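PDB 3NZ3: gram-positive cocci surface proteins LPxTG domain-containing protein from Streptococcus pneumoniae, which probably attaches the pneumococcus to host mucus through a mucin-binding domain, this chain, of a wall-anchored surface protein. Local coordinates for residues V73-I78 and I103-D108. Residues are numbered along the deposited sequence; the frame is centred on the assembly and turned at random.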
# COMPACT_ATOMS: atom_id res chain seq x y z
N VAL A 73 0.25 -10.35 1.74
CA VAL A 73 0.51 -10.95 0.44
C VAL A 73 1.60 -12.02 0.55
O VAL A 73 2.76 -11.71 0.83
CB VAL A 73 0.91 -9.89 -0.63
CG1 VAL A 73 1.12 -10.55 -1.98
CG2 VAL A 73 -0.15 -8.79 -0.74
N ILE A 74 1.21 -13.27 0.34
CA ILE A 74 2.15 -14.40 0.33
C ILE A 74 2.98 -14.34 -0.96
O ILE A 74 2.43 -14.20 -2.06
CB ILE A 74 1.41 -15.76 0.46
CG1 ILE A 74 0.63 -15.81 1.78
CG2 ILE A 74 2.38 -16.94 0.36
CD1 ILE A 74 -0.51 -16.82 1.78
N SER A 75 4.30 -14.40 -0.82
CA SER A 75 5.21 -14.43 -1.97
C SER A 75 5.24 -15.85 -2.52
O SER A 75 5.71 -16.77 -1.85
CB SER A 75 6.62 -13.99 -1.57
OG SER A 75 6.62 -12.78 -0.82
N GLY A 76 4.74 -16.03 -3.74
CA GLY A 76 4.65 -17.37 -4.33
C GLY A 76 6.01 -17.95 -4.69
O GLY A 76 6.99 -17.22 -4.81
N LYS A 77 6.07 -19.27 -4.85
CA LYS A 77 7.28 -19.94 -5.32
C LYS A 77 7.41 -19.71 -6.82
O LYS A 77 6.41 -19.63 -7.53
CB LYS A 77 7.24 -21.45 -5.04
CG LYS A 77 6.89 -21.86 -3.62
CD LYS A 77 8.02 -21.61 -2.64
CE LYS A 77 7.76 -22.31 -1.31
NZ LYS A 77 6.44 -21.91 -0.71
N ILE A 78 8.65 -19.59 -7.29
CA ILE A 78 8.92 -19.45 -8.72
C ILE A 78 9.92 -20.53 -9.13
O ILE A 78 10.95 -20.71 -8.49
CB ILE A 78 9.48 -18.05 -9.07
CG1 ILE A 78 8.57 -16.96 -8.51
CG2 ILE A 78 9.64 -17.90 -10.59
CD1 ILE A 78 9.15 -15.57 -8.62
N ILE A 103 7.82 -2.34 -1.18
CA ILE A 103 8.53 -3.48 -0.62
C ILE A 103 9.06 -4.31 -1.78
O ILE A 103 8.36 -4.53 -2.77
CB ILE A 103 7.60 -4.31 0.30
CG1 ILE A 103 7.18 -3.48 1.52
CG2 ILE A 103 8.29 -5.61 0.76
CD1 ILE A 103 6.16 -4.13 2.42
N THR A 104 10.31 -4.74 -1.68
CA THR A 104 10.92 -5.60 -2.69
C THR A 104 11.21 -6.97 -2.10
O THR A 104 11.94 -7.10 -1.11
CB THR A 104 12.20 -4.97 -3.28
OG1 THR A 104 11.87 -3.73 -3.92
CG2 THR A 104 12.85 -5.90 -4.30
N VAL A 105 10.59 -7.98 -2.69
CA VAL A 105 10.84 -9.37 -2.35
C VAL A 105 11.88 -9.88 -3.33
O VAL A 105 11.74 -9.70 -4.55
CB VAL A 105 9.53 -10.20 -2.44
CG1 VAL A 105 9.79 -11.68 -2.15
CG2 VAL A 105 8.46 -9.65 -1.48
N ARG A 106 12.94 -10.51 -2.82
CA ARG A 106 14.06 -10.95 -3.65
C ARG A 106 14.20 -12.46 -3.74
O ARG A 106 14.21 -13.16 -2.72
CB ARG A 106 15.37 -10.31 -3.17
CG ARG A 106 15.47 -8.84 -3.50
CD ARG A 106 16.69 -8.18 -2.89
NE ARG A 106 16.76 -6.77 -3.29
CZ ARG A 106 16.22 -5.76 -2.61
NH1 ARG A 106 15.56 -5.99 -1.48
NH2 ARG A 106 16.34 -4.52 -3.06
N TYR A 107 14.31 -12.95 -4.97
CA TYR A 107 14.51 -14.37 -5.26
C TYR A 107 15.91 -14.59 -5.81
O TYR A 107 16.38 -13.86 -6.69
CB TYR A 107 13.50 -14.88 -6.30
CG TYR A 107 12.04 -14.84 -5.88
CD1 TYR A 107 11.33 -13.64 -5.86
CD2 TYR A 107 11.36 -16.01 -5.56
CE1 TYR A 107 9.98 -13.60 -5.49
CE2 TYR A 107 10.01 -15.99 -5.20
CZ TYR A 107 9.33 -14.77 -5.17
OH TYR A 107 8.00 -14.74 -4.81
N ASP A 108 16.58 -15.60 -5.29
CA ASP A 108 17.89 -15.96 -5.78
C ASP A 108 17.77 -17.29 -6.53
O ASP A 108 17.09 -18.20 -6.06
CB ASP A 108 18.88 -16.08 -4.62
CG ASP A 108 20.32 -15.82 -5.03
OD1 ASP A 108 20.57 -15.39 -6.18
OD2 ASP A 108 21.21 -16.05 -4.19
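The ring of Y107 carries I78 over one face and the carbonyl oxygen of G76 at its edge, in the ring plane. The methyl end of I78 makes a CH-pi contact, with CD1 3.5 Å from the centroid of the Y107 ring and only 12° off its normal. An unbranched end beyond CG1 suits isoleucine to this place: CG1 stands beside the backbone N and the extended chi2 of 171° carries CD1 out over the ring, the two side chains crossing at about a right angle. Tyrosine adds to that flat apolar surface a phenol that can answer a backbone group. Its OH donates to G76 O at 2.7 Å, lying in the carbonyl plane with a C=O...O angle of 148°. The bond fixes the hydroxyl end of the buried ring, and the methyl rests on one face.

Glycine, with no side chain, brings only its backbone to the phenol. Next to it, CB of S75 packs 3.6 Å from Y107 OH, while S75 OG lies against both methyls of V105, the nearer being CG1 at 3.6 Å. A small hydroxyl can be buried there because OG is satisfied by the carbonyl of I86. V105, branched and compact, also packs against Y28 and V89. The loop leaving strand 68-74 is thereby joined, by side-chain packing and one side-chain-to-backbone hydrogen bond, to the outermost strand 101-107 of the four-stranded mixed sheet, a loop-on-edge-strand contact within the all-beta, Ig-like fold of this mucin-binding domain.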